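Local coordinates for protein MmoQ Response regulator (Methylococcus capsulatus, PDB 3LJX) that probably takes part in cyclic di-GMP signalling as a response regulator, its full-length form likely making 3',3'-c-di-GMP from two GTP, and is represented here by its HDOD portion, at residues 102-107 with 159-164; 6-11 with 185-190; 15-20 with 44-49; 114-119 with 224-229. All coordinates share one frame; numbering follows the deposited sequence.

Contact 1: 102-107 with 159-164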
loop_
_atom_site.group_PDB
_atom_site.type_symbol
_atom_site.label_atom_id
_atom_site.label_comp_id
_atom_site.label_asym_id
_atom_site.label_seq_id
_atom_site.Cartn_x
_atom_site.Cartn_y
_atom_site.Cartn_z
ATOM N N GLU A 102 3.812 20.050 -1.945
ATOM C CA GLU A 102 2.680 20.970 -1.892
ATOM C C GLU A 102 1.431 20.456 -2.630
ATOM O O GLU A 102 0.323 20.440 -2.068
ATOM C CB GLU A 102 3.113 22.344 -2.428
ATOM C CG GLU A 102 2.071 23.441 -2.290
ATOM C CD GLU A 102 2.636 24.826 -2.586
ATOM O OE1 GLU A 102 3.880 24.994 -2.556
ATOM O OE2 GLU A 102 1.831 25.750 -2.842
ATOM N N ALA A 103 1.612 20.025 -3.878
ATOM C CA ALA A 103 0.480 19.614 -4.711
ATOM C C ALA A 103 -0.073 18.200 -4.429
ATOM O O ALA A 103 -1.119 17.833 -4.950
ATOM C CB ALA A 103 0.824 19.780 -6.198
ATOM N N PHE A 104 0.614 17.415 -3.604
ATOM C CA PHE A 104 0.161 16.056 -3.297
ATOM C C PHE A 104 -0.879 16.038 -2.177
ATOM O O PHE A 104 -0.656 16.563 -1.080
ATOM C CB PHE A 104 1.341 15.155 -2.924
ATOM C CG PHE A 104 0.998 13.681 -2.842
ATOM C CD1 PHE A 104 0.695 12.955 -3.999
ATOM C CD2 PHE A 104 1.025 13.011 -1.622
ATOM C CE1 PHE A 104 0.396 11.591 -3.937
ATOM C CE2 PHE A 104 0.736 11.650 -1.548
ATOM C CZ PHE A 104 0.423 10.939 -2.712
ATOM N N ASP A 105 -2.013 15.404 -2.456
ATOM C CA ASP A 105 -3.097 15.321 -1.490
ATOM C C ASP A 105 -2.849 14.171 -0.514
ATOM O O ASP A 105 -3.307 13.054 -0.735
ATOM C CB ASP A 105 -4.430 15.133 -2.223
ATOM C CG ASP A 105 -5.629 15.329 -1.309
ATOM O OD1 ASP A 105 -5.458 15.257 -0.069
ATOM O OD2 ASP A 105 -6.749 15.541 -1.829
ATOM N N TYR A 106 -2.128 14.448 0.567
ATOM C CA TYR A 106 -1.744 13.406 1.510
ATOM C C TYR A 106 -2.951 12.787 2.222
ATOM O O TYR A 106 -3.039 11.563 2.366
ATOM C CB TYR A 106 -0.741 13.939 2.526
ATOM C CG TYR A 106 0.651 14.226 1.964
ATOM C CD1 TYR A 106 0.935 15.430 1.326
ATOM C CD2 TYR A 106 1.689 13.302 2.116
ATOM C CE1 TYR A 106 2.222 15.698 0.838
ATOM C CE2 TYR A 106 2.964 13.554 1.634
ATOM C CZ TYR A 106 3.236 14.752 0.998
ATOM O OH TYR A 106 4.511 14.993 0.507
ATOM N N ALA A 107 -3.881 13.625 2.673
ATOM C CA ALA A 107 -5.062 13.093 3.333
ATOM C C ALA A 107 -5.775 12.139 2.378
ATOM O O ALA A 107 -6.203 11.055 2.779
ATOM C CB ALA A 107 -6.004 14.213 3.782
ATOM N N GLU A 159 5.385 20.131 -9.606
ATOM C CA GLU A 159 5.299 20.480 -11.021
ATOM C C GLU A 159 4.557 19.392 -11.812
ATOM O O GLU A 159 3.590 19.677 -12.521
ATOM C CB GLU A 159 6.680 20.696 -11.634
ATOM C CG GLU A 159 7.448 21.887 -11.102
ATOM C CD GLU A 159 8.831 22.018 -11.752
ATOM O OE1 GLU A 159 9.025 21.449 -12.854
ATOM O OE2 GLU A 159 9.718 22.683 -11.163
ATOM N N CYS A 160 5.012 18.146 -11.703
ATOM C CA CYS A 160 4.367 17.067 -12.446
ATOM C C CYS A 160 2.874 16.990 -12.127
ATOM O O CYS A 160 2.040 16.894 -13.021
ATOM C CB CYS A 160 5.032 15.732 -12.139
ATOM S SG CYS A 160 6.781 15.672 -12.572
ATOM N N LEU A 161 2.540 17.055 -10.846
ATOM C CA LEU A 161 1.157 16.894 -10.422
ATOM C C LEU A 161 0.258 18.011 -10.942
ATOM O O LEU A 161 -0.911 17.786 -11.238
ATOM C CB LEU A 161 1.076 16.804 -8.895
ATOM C CG LEU A 161 1.620 15.497 -8.304
ATOM C CD1 LEU A 161 1.478 15.506 -6.796
ATOM C CD2 LEU A 161 0.911 14.289 -8.897
ATOM N N ARG A 162 0.801 19.216 -11.062
ATOM C CA ARG A 162 0.005 20.335 -11.559
ATOM C C ARG A 162 -0.238 20.270 -13.068
ATOM O O ARG A 162 -1.266 20.738 -13.546
ATOM C CB ARG A 162 0.630 21.671 -11.155
ATOM C CG ARG A 162 0.569 21.895 -9.660
ATOM C CD ARG A 162 1.322 23.123 -9.231
ATOM N NE ARG A 162 1.039 23.426 -7.830
ATOM C CZ ARG A 162 1.963 23.515 -6.875
ATOM N NH1 ARG A 162 3.249 23.330 -7.162
ATOM N NH2 ARG A 162 1.593 23.796 -5.632
ATOM N N LYS A 163 0.686 19.665 -13.812
ATOM C CA LYS A 163 0.564 19.655 -15.265
ATOM C C LYS A 163 0.046 18.365 -15.895
ATOM O O LYS A 163 -0.297 18.359 -17.076
ATOM C CB LYS A 163 1.869 20.085 -15.937
ATOM C CG LYS A 163 3.093 19.400 -15.425
ATOM C CD LYS A 163 4.349 20.049 -15.994
ATOM C CE LYS A 163 4.481 19.815 -17.497
ATOM N NZ LYS A 163 5.892 20.019 -17.970
ATOM N N ALA A 164 -0.033 17.280 -15.133
ATOM C CA ALA A 164 -0.467 16.018 -15.732
ATOM C C ALA A 164 -1.169 15.065 -14.776
ATOM O O ALA A 164 -1.074 15.197 -13.555
ATOM C CB ALA A 164 0.713 15.318 -16.395
HETATM O O HOH W 1 5.595 23.720 -4.895
#
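At the surface of the HDOD domain, the loop leading into helix 106-125 lies against the last turn of helix 154-163, and Ala-103, Phe-104 and Glu-102 there meet Leu-161 and Arg-162. The small methyl of Ala-103 fits between Leu-161 and the arginine: its CB lies 4.0 Å from Leu-161 CB and also sits over one face of the Arg-162 guanidinium, centred on it. Leu-161 sends CD1 to the edge of the Phe-104 ring, near its plane, at 3.9 Å from Phe-104 CD1; the same methyl rests on the Phe-104 backbone. Arg-162 runs extended from CG to NE, which carries its charged end along the loop to Glu-102. There OE2 of Glu-102 and NH2 of Arg-162 form a long salt bridge of 3.4 Å, the carboxylate at the guanidinium edge but with its plane turned 88° away. A water accepts from Arg-162 NH1 at 3.3 Å and lies near Glu-102 OE1. Nearby, Ser-158 bonds the backbone N of Ala-103, and Phe-104 reaches on to Arg-146 and Ala-150 of helix 144-152. Since the planes are not coplanar, no paired two-oxygen bridge forms, and the ion pair is likely to add modest, solvent-screened attraction to an otherwise apolar contact.

Contact 2: 6-11 with 185-190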
loop_
_atom_site.group_PDB
_atom_site.type_symbol
_atom_site.label_atom_id
_atom_site.label_comp_id
_atom_site.label_asym_id
_atom_site.label_seq_id
_atom_site.Cartn_x
_atom_site.Cartn_y
_atom_site.Cartn_z
HETATM N N MSE A 6 19.735 6.825 -8.220
HETATM C CA MSE A 6 19.104 6.915 -9.541
HETATM C C MSE A 6 18.907 5.543 -10.175
HETATM O O MSE A 6 17.865 5.257 -10.769
HETATM C CB MSE A 6 19.935 7.803 -10.453
HETATM C CG MSE A 6 19.692 7.576 -11.933
HETATM SE SE MSE A 6 20.882 8.666 -13.024
HETATM C CE MSE A 6 20.560 7.844 -14.760
ATOM N N HIS A 7 19.901 4.680 -10.022
ATOM C CA HIS A 7 19.799 3.348 -10.576
ATOM C C HIS A 7 18.763 2.510 -9.850
ATOM O O HIS A 7 18.008 1.760 -10.482
ATOM C CB HIS A 7 21.143 2.636 -10.514
ATOM C CG HIS A 7 21.134 1.301 -11.179
ATOM N ND1 HIS A 7 21.418 0.134 -10.507
ATOM C CD2 HIS A 7 20.855 0.946 -12.455
ATOM C CE1 HIS A 7 21.333 -0.884 -11.345
ATOM N NE2 HIS A 7 20.989 -0.418 -12.533
ATOM N N LYS A 8 18.744 2.618 -8.521
ATOM C CA LYS A 8 17.811 1.843 -7.718
ATOM C C LYS A 8 17.159 2.700 -6.622
ATOM O O LYS A 8 17.514 2.605 -5.444
ATOM C CB LYS A 8 18.496 0.615 -7.125
ATOM C CG LYS A 8 17.515 -0.324 -6.470
ATOM C CD LYS A 8 18.187 -1.486 -5.761
ATOM C CE LYS A 8 17.130 -2.389 -5.122
ATOM N NZ LYS A 8 17.712 -3.616 -4.518
ATOM N N PRO A 9 16.207 3.555 -7.024
ATOM C CA PRO A 9 15.497 4.463 -6.113
ATOM C C PRO A 9 14.851 3.686 -4.975
ATOM O O PRO A 9 14.227 2.659 -5.211
ATOM C CB PRO A 9 14.408 5.073 -6.994
ATOM C CG PRO A 9 14.899 4.883 -8.411
ATOM C CD PRO A 9 15.715 3.634 -8.412
HETATM N N MSE A 10 14.984 4.181 -3.753
HETATM C CA MSE A 10 14.512 3.440 -2.605
HETATM C C MSE A 10 14.320 4.359 -1.396
HETATM O O MSE A 10 15.294 4.843 -0.822
HETATM C CB MSE A 10 15.529 2.344 -2.303
HETATM C CG MSE A 10 15.268 1.580 -1.056
HETATM SE SE MSE A 10 13.685 0.486 -1.159
HETATM C CE MSE A 10 13.241 0.642 0.715
ATOM N N LEU A 11 13.064 4.614 -1.022
ATOM C CA LEU A 11 12.763 5.342 0.216
ATOM C C LEU A 11 11.981 4.433 1.140
ATOM O O LEU A 11 11.111 3.679 0.701
ATOM C CB LEU A 11 11.932 6.611 -0.038
ATOM C CG LEU A 11 12.630 7.819 -0.662
ATOM C CD1 LEU A 11 12.903 7.552 -2.148
ATOM C CD2 LEU A 11 11.810 9.094 -0.475
ATOM N N THR A 185 6.423 1.637 -6.950
ATOM C CA THR A 185 5.683 0.783 -6.025
ATOM C C THR A 185 6.185 -0.667 -6.063
ATOM O O THR A 185 6.523 -1.267 -5.023
ATOM C CB THR A 185 4.178 0.824 -6.329
ATOM O OG1 THR A 185 3.668 2.132 -6.023
ATOM C CG2 THR A 185 3.439 -0.219 -5.498
ATOM N N ARG A 186 6.254 -1.221 -7.265
ATOM C CA ARG A 186 6.688 -2.614 -7.436
ATOM C C ARG A 186 8.095 -2.825 -6.922
ATOM O O ARG A 186 8.391 -3.859 -6.316
ATOM C CB ARG A 186 6.622 -3.048 -8.899
ATOM C CG ARG A 186 5.255 -2.816 -9.557
ATOM C CD ARG A 186 5.146 -3.565 -10.910
ATOM N NE ARG A 186 5.917 -2.933 -11.982
ATOM C CZ ARG A 186 5.458 -1.942 -12.747
ATOM N NH1 ARG A 186 4.230 -1.466 -12.554
ATOM N NH2 ARG A 186 6.221 -1.427 -13.707
HETATM N N MSE A 187 8.970 -1.854 -7.161
HETATM C CA MSE A 187 10.350 -1.985 -6.707
HETATM C C MSE A 187 10.403 -1.923 -5.195
HETATM O O MSE A 187 11.135 -2.680 -4.576
HETATM C CB MSE A 187 11.246 -0.904 -7.298
HETATM C CG MSE A 187 11.382 -0.975 -8.819
HETATM SE SE MSE A 187 12.374 0.578 -9.487
HETATM C CE MSE A 187 14.031 0.335 -8.479
ATOM N N LEU A 188 9.617 -1.023 -4.607
ATOM C CA LEU A 188 9.539 -0.912 -3.151
ATOM C C LEU A 188 9.023 -2.239 -2.569
ATOM O O LEU A 188 9.642 -2.821 -1.659
ATOM C CB LEU A 188 8.618 0.254 -2.765
ATOM C CG LEU A 188 9.262 1.559 -2.267
ATOM C CD1 LEU A 188 10.635 1.797 -2.873
ATOM C CD2 LEU A 188 8.364 2.769 -2.478
ATOM N N LEU A 189 7.906 -2.723 -3.111
ATOM C CA LEU A 189 7.279 -3.937 -2.593
ATOM C C LEU A 189 8.237 -5.113 -2.734
ATOM O O LEU A 189 8.312 -5.991 -1.867
ATOM C CB LEU A 189 5.956 -4.235 -3.317
ATOM C CG LEU A 189 4.798 -3.256 -3.106
ATOM C CD1 LEU A 189 3.570 -3.678 -3.920
ATOM C CD2 LEU A 189 4.436 -3.126 -1.629
ATOM N N THR A 190 8.977 -5.125 -3.831
ATOM C CA THR A 190 9.969 -6.164 -4.025
ATOM C C THR A 190 11.088 -6.039 -2.978
ATOM O O THR A 190 11.477 -7.039 -2.368
ATOM C CB THR A 190 10.540 -6.102 -5.428
ATOM O OG1 THR A 190 9.511 -6.451 -6.355
ATOM C CG2 THR A 190 11.716 -7.066 -5.576
#
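Apolar contacts carry this meeting of the N-terminal loop with helix 181-191, beginning with Pro-9 and Met-187. Met-187, modelled as selenomethionine, reaches out from the helix and bends at its last torsion (chi3 58°), which brings its terminal methyl to the proline: CE lies 3.7 Å from Pro-9 CD. The aliphatic part of Lys-8 joins at the margin, its CG 4.1 Å from Met-187 CE. A long, flexible methionine-type side chain suits this place because it can follow the shape of a rigid proline ring. The second apolar pair has a selenium atom on the loop side: SE of Met-10, also a selenomethionine, lies 3.7 Å from Leu-188 CD1. Both selenomethionines are poorly ordered, so their exact positions deserve caution. The same Leu-188 methyl lies 4.1 Å from Leu-11 O, and no hydrogen bond joins the two segments. The polar bonds run within the helix, where Arg-186 O accepts from both Thr-190 N and Thr-190 OG1, the latter at 2.8 Å. Leu-188 also touches Val-144 and Ala-148, and Leu-11 touches Thr-151 and Ala-152, all on helix 144-152. An irregular N-terminal arm thus packs against helices 181-191 and 144-152 of the all-helical HDOD fold.

Contact 3: 15-20 with 44-49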
loop_
_atom_site.group_PDB
_atom_site.type_symbol
_atom_site.label_atom_id
_atom_site.label_comp_id
_atom_site.label_asym_id
_atom_site.label_seq_id
_atom_site.Cartn_x
_atom_site.Cartn_y
_atom_site.Cartn_z
ATOM N N LEU A 15 9.540 7.933 4.699
ATOM C CA LEU A 15 8.146 8.142 4.293
ATOM C C LEU A 15 7.314 8.635 5.492
ATOM O O LEU A 15 7.410 8.086 6.594
ATOM C CB LEU A 15 7.545 6.870 3.686
ATOM C CG LEU A 15 8.272 6.248 2.473
ATOM C CD1 LEU A 15 7.685 4.879 2.147
ATOM C CD2 LEU A 15 8.225 7.152 1.236
ATOM N N PRO A 16 6.499 9.681 5.285
ATOM C CA PRO A 16 5.756 10.244 6.415
ATOM C C PRO A 16 4.569 9.387 6.835
ATOM O O PRO A 16 4.121 8.486 6.103
ATOM C CB PRO A 16 5.263 11.581 5.863
ATOM C CG PRO A 16 5.095 11.306 4.388
ATOM C CD PRO A 16 6.226 10.403 4.026
ATOM N N THR A 17 4.078 9.680 8.034
ATOM C CA THR A 17 2.848 9.116 8.564
ATOM C C THR A 17 1.936 10.294 8.914
ATOM O O THR A 17 2.432 11.369 9.252
ATOM C CB THR A 17 3.147 8.321 9.831
ATOM O OG1 THR A 17 3.976 7.200 9.505
ATOM C CG2 THR A 17 1.851 7.835 10.499
ATOM N N ALA A 18 0.618 10.115 8.825
ATOM C CA ALA A 18 -0.318 11.178 9.223
ATOM C C ALA A 18 -0.148 11.557 10.703
ATOM O O ALA A 18 0.052 10.692 11.560
ATOM C CB ALA A 18 -1.775 10.772 8.932
ATOM N N SER A 19 -0.223 12.852 10.996
ATOM C CA SER A 19 -0.072 13.343 12.370
ATOM C C SER A 19 -1.004 12.650 13.350
ATOM O O SER A 19 -0.566 12.185 14.399
ATOM C CB SER A 19 -0.289 14.855 12.437
ATOM O OG SER A 19 0.796 15.527 11.825
ATOM N N ARG A 20 -2.285 12.571 13.004
ATOM C CA ARG A 20 -3.277 11.956 13.884
ATOM C C ARG A 20 -3.006 10.464 14.103
ATOM O O ARG A 20 -3.129 9.944 15.210
ATOM C CB ARG A 20 -4.686 12.145 13.316
ATOM C CG ARG A 20 -5.773 11.483 14.156
ATOM C CD ARG A 20 -7.125 11.504 13.450
ATOM N NE ARG A 20 -7.106 10.742 12.203
ATOM C CZ ARG A 20 -8.163 10.569 11.413
ATOM N NH1 ARG A 20 -9.333 11.107 11.736
ATOM N NH2 ARG A 20 -8.052 9.858 10.297
ATOM N N GLN A 44 -1.184 -0.998 10.986
ATOM C CA GLN A 44 -1.424 -1.343 9.598
ATOM C C GLN A 44 -2.401 -0.373 8.928
ATOM O O GLN A 44 -2.799 -0.594 7.792
ATOM C CB GLN A 44 -1.881 -2.790 9.445
ATOM C CG GLN A 44 -3.294 -3.025 9.914
ATOM C CD GLN A 44 -3.746 -4.437 9.628
ATOM O OE1 GLN A 44 -2.929 -5.299 9.292
ATOM N NE2 GLN A 44 -5.053 -4.685 9.750
ATOM N N THR A 45 -2.779 0.701 9.621
ATOM C CA THR A 45 -3.496 1.787 8.953
ATOM C C THR A 45 -2.500 2.762 8.310
ATOM O O THR A 45 -2.899 3.677 7.578
ATOM C CB THR A 45 -4.417 2.590 9.898
ATOM O OG1 THR A 45 -3.636 3.200 10.938
ATOM C CG2 THR A 45 -5.488 1.700 10.505
ATOM N N ASP A 46 -1.209 2.569 8.585
ATOM C CA ASP A 46 -0.188 3.477 8.057
ATOM C C ASP A 46 0.773 2.795 7.077
ATOM O O ASP A 46 1.549 1.915 7.462
ATOM C CB ASP A 46 0.606 4.129 9.189
ATOM C CG ASP A 46 1.679 5.062 8.667
ATOM O OD1 ASP A 46 1.325 6.045 7.975
ATOM O OD2 ASP A 46 2.875 4.814 8.939
ATOM N N PRO A 47 0.719 3.206 5.801
ATOM C CA PRO A 47 1.595 2.636 4.770
ATOM C C PRO A 47 3.085 2.787 5.111
ATOM O O PRO A 47 3.817 1.801 4.980
ATOM C CB PRO A 47 1.238 3.442 3.516
ATOM C CG PRO A 47 -0.176 3.927 3.757
ATOM C CD PRO A 47 -0.280 4.142 5.249
ATOM N N ALA A 48 3.531 3.968 5.552
ATOM C CA ALA A 48 4.957 4.158 5.861
ATOM C C ALA A 48 5.465 3.162 6.914
ATOM O O ALA A 48 6.398 2.390 6.653
ATOM C CB ALA A 48 5.253 5.605 6.306
ATOM N N LEU A 49 4.857 3.175 8.099
ATOM C CA LEU A 49 5.355 2.344 9.199
ATOM C C LEU A 49 5.203 0.860 8.884
ATOM O O LEU A 49 6.046 0.044 9.264
ATOM C CB LEU A 49 4.665 2.691 10.524
ATOM C CG LEU A 49 5.229 1.983 11.763
ATOM C CD1 LEU A 49 6.762 2.151 11.902
ATOM C CD2 LEU A 49 4.522 2.481 12.993
HETATM O O HOH W 2 2.144 6.542 5.634
HETATM O O HOH W 3 -0.613 7.828 8.102
#
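The loop 15-18 passes over the start of helix 47-58, the two backbones coming nearest at Leu-15 and Ala-48, whose CA atoms are 5.3 Å apart. Ala-48 points its methyl at the loop, where CB lies 3.7 Å from Leu-15 CB and also touches the carbonyl oxygen of Leu-15; this small group fits where Pro-16 O comes within 3.1 Å of Ala-48 CB. Asp-46 and Thr-17 supply the polar half. As N-cap of helix 47-58, Asp-46 accepts from Leu-49 N at OD2, over 2.7 Å with an N-H...O angle of 163°. Thr-17 OG1 donates to the same OD2, also at 2.7 Å, and the two donors arrive from opposite faces of the carboxylate, each about 40° out of its plane. With OG1 beside its own backbone N (chi1 -64°), Thr-17 offers hydroxyl and methyl together to the aspartate, CG2 resting near OD1. That second oxygen takes two waters: one also links Pro-16 O and Ala-48 N, and the other accepts from Ala-18 N, 2.7 Å away. Four donors therefore share a buried carboxylate, which would probably favour its charged form. Were it cut back to the methyl of an alanine, the Leu-49 amide would probably lose its cap, and the Thr-17 hydroxyl and both waters this shared acceptor. Around this junction, Leu-15 and Pro-16 lean on helix 144-152, Pro-47 packs against Tyr-109 and Trp-110 of helix 106-125, and Thr-21 and Ile-25 of helix 19-29 touch Asp-46 and Leu-49, respectively.

Contact 4: 114-119 with 224-229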
loop_
_atom_site.group_PDB
_atom_site.type_symbol
_atom_site.label_atom_id
_atom_site.label_comp_id
_atom_site.label_asym_id
_atom_site.label_seq_id
_atom_site.Cartn_x
_atom_site.Cartn_y
_atom_site.Cartn_z
ATOM N N LEU A 114 -6.110 3.090 2.911
ATOM C CA LEU A 114 -6.782 2.292 3.919
ATOM C C LEU A 114 -8.090 1.699 3.376
ATOM O O LEU A 114 -8.366 0.506 3.561
ATOM C CB LEU A 114 -7.074 3.147 5.151
ATOM C CG LEU A 114 -7.803 2.414 6.280
ATOM C CD1 LEU A 114 -7.007 1.176 6.730
ATOM C CD2 LEU A 114 -8.037 3.372 7.445
ATOM N N ALA A 115 -8.892 2.532 2.712
ATOM C CA ALA A 115 -10.183 2.085 2.201
ATOM C C ALA A 115 -9.960 0.920 1.245
ATOM O O ALA A 115 -10.686 -0.079 1.286
ATOM C CB ALA A 115 -10.932 3.242 1.494
ATOM N N ARG A 116 -8.941 1.049 0.392
ATOM C CA ARG A 116 -8.599 -0.027 -0.530
ATOM C C ARG A 116 -8.129 -1.280 0.210
ATOM O O ARG A 116 -8.546 -2.388 -0.112
ATOM C CB ARG A 116 -7.541 0.429 -1.538
ATOM C CG ARG A 116 -7.296 -0.576 -2.653
ATOM C CD ARG A 116 -6.261 -0.046 -3.640
ATOM N NE ARG A 116 -5.067 0.364 -2.926
ATOM C CZ ARG A 116 -4.499 1.558 -3.027
ATOM N NH1 ARG A 116 -4.997 2.465 -3.850
ATOM N NH2 ARG A 116 -3.426 1.840 -2.301
ATOM N N ALA A 117 -7.257 -1.111 1.200
ATOM C CA ALA A 117 -6.821 -2.244 2.011
ATOM C C ALA A 117 -8.045 -2.956 2.593
ATOM O O ALA A 117 -8.149 -4.182 2.538
ATOM C CB ALA A 117 -5.904 -1.776 3.131
ATOM N N VAL A 118 -8.977 -2.181 3.144
ATOM C CA VAL A 118 -10.153 -2.754 3.807
ATOM C C VAL A 118 -11.036 -3.490 2.805
ATOM O O VAL A 118 -11.496 -4.616 3.064
ATOM C CB VAL A 118 -10.993 -1.674 4.506
ATOM C CG1 VAL A 118 -12.377 -2.229 4.858
ATOM C CG2 VAL A 118 -10.267 -1.147 5.743
ATOM N N ALA A 119 -11.256 -2.863 1.650
ATOM C CA ALA A 119 -12.033 -3.496 0.584
ATOM C C ALA A 119 -11.400 -4.802 0.099
ATOM O O ALA A 119 -12.097 -5.800 -0.106
ATOM C CB ALA A 119 -12.252 -2.527 -0.598
ATOM N N ALA A 224 -8.200 -5.102 -8.789
ATOM C CA ALA A 224 -8.829 -4.104 -9.649
ATOM C C ALA A 224 -10.174 -3.704 -9.050
ATOM O O ALA A 224 -10.530 -2.527 -9.034
ATOM C CB ALA A 224 -9.005 -4.643 -11.100
ATOM N N LEU A 225 -10.908 -4.683 -8.529
ATOM C CA LEU A 225 -12.192 -4.387 -7.919
ATOM C C LEU A 225 -12.045 -3.544 -6.640
ATOM O O LEU A 225 -12.830 -2.625 -6.407
ATOM C CB LEU A 225 -12.940 -5.665 -7.620
ATOM C CG LEU A 225 -14.436 -5.466 -7.572
ATOM C CD1 LEU A 225 -14.928 -4.968 -8.931
ATOM C CD2 LEU A 225 -15.075 -6.784 -7.203
ATOM N N ALA A 226 -11.046 -3.849 -5.816
ATOM C CA ALA A 226 -10.822 -3.057 -4.609
ATOM C C ALA A 226 -10.492 -1.620 -4.996
ATOM O O ALA A 226 -10.945 -0.672 -4.351
ATOM C CB ALA A 226 -9.691 -3.641 -3.768
ATOM N N GLN A 227 -9.696 -1.465 -6.050
ATOM C CA GLN A 227 -9.281 -0.140 -6.490
ATOM C C GLN A 227 -10.472 0.664 -7.016
ATOM O O GLN A 227 -10.690 1.813 -6.606
ATOM C CB GLN A 227 -8.189 -0.234 -7.561
ATOM C CG GLN A 227 -7.799 1.116 -8.137
ATOM C CD GLN A 227 -7.091 2.013 -7.121
ATOM O OE1 GLN A 227 -6.233 1.559 -6.364
ATOM N NE2 GLN A 227 -7.439 3.293 -7.117
ATOM N N HIS A 228 -11.245 0.060 -7.920
ATOM C CA HIS A 228 -12.355 0.777 -8.564
ATOM C C HIS A 228 -13.475 1.072 -7.584
ATOM O O HIS A 228 -14.056 2.149 -7.604
ATOM C CB HIS A 228 -12.896 0.010 -9.780
ATOM C CG HIS A 228 -11.981 0.036 -10.966
ATOM N ND1 HIS A 228 -10.778 -0.638 -10.994
ATOM C CD2 HIS A 228 -12.094 0.652 -12.166
ATOM C CE1 HIS A 228 -10.190 -0.440 -12.160
ATOM N NE2 HIS A 228 -10.967 0.339 -12.891
ATOM N N ILE A 229 -13.771 0.111 -6.721
ATOM C CA ILE A 229 -14.761 0.312 -5.672
ATOM C C ILE A 229 -14.354 1.453 -4.746
ATOM O O ILE A 229 -15.191 2.241 -4.329
ATOM C CB ILE A 229 -14.923 -0.956 -4.835
ATOM C CG1 ILE A 229 -16.044 -1.818 -5.393
ATOM C CG2 ILE A 229 -15.180 -0.624 -3.373
ATOM C CD1 ILE A 229 -15.935 -3.268 -4.951
#
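Arg-116 and Gln-227 slant across one another between two helices, the planes of guanidinium and amide 32° apart. Arg-116 leaves its helix with CG anti to the backbone N and folds at chi3, bringing NH1 to Gln-227 OE1 at 2.9 Å. The bond lies in the plane of the amide carbonyl and on a lone pair, yet it is bent, with an N-H...O angle of 137°, and the oxygen is tilted out of the guanidinium plane. The arginine's other nitrogens are held elsewhere: NE by Gly-139 O, NH2 by a salt bridge to Asp-143. Gln-227 is fixed in turn, its NE2 giving a bond to Asp-231. Beside this polar pair the helices meet through small residues, Ala-119 CB lying 4.2 Å from Ala-226 CB, while Arg-116 CG is 4.0 Å from that same Ala-226 CB. A leucine in place of Arg-116 would probably lose the salt bridge to Asp-143 and the donors given to Gly-139 O and Gln-227 OE1. The local axes approach to 8.6 Å at 136°, an oblique crossing, nearer antiparallel than parallel, where small alanines let helices 106-125 and 214-233 pack closely in this all-helical, HDOD-containing region.

In the fold
Contacts 3 and 4 are buried, contact 2 is partly so, and contact 1 lies at the surface, its centre about 19 Å from the centre of the chain. Helix 106-125 serves both contact 1, at the loop entering it, and contact 4, further along. Contacts 1 and 3 touch where Tyr-106 meets Pro-16, and contacts 3 and 4 where Thr-45 meets Leu-114. Chemistry differs with place: contact 1 has a long ion pair, contact 3 combines a direct hydrogen bond with two bound waters, and contact 4 has a direct arginine-glutamine bond. Contact 2 has no polar bond between its segments; of the four, it joins those farthest apart in sequence, across the chain's centre from contact 4.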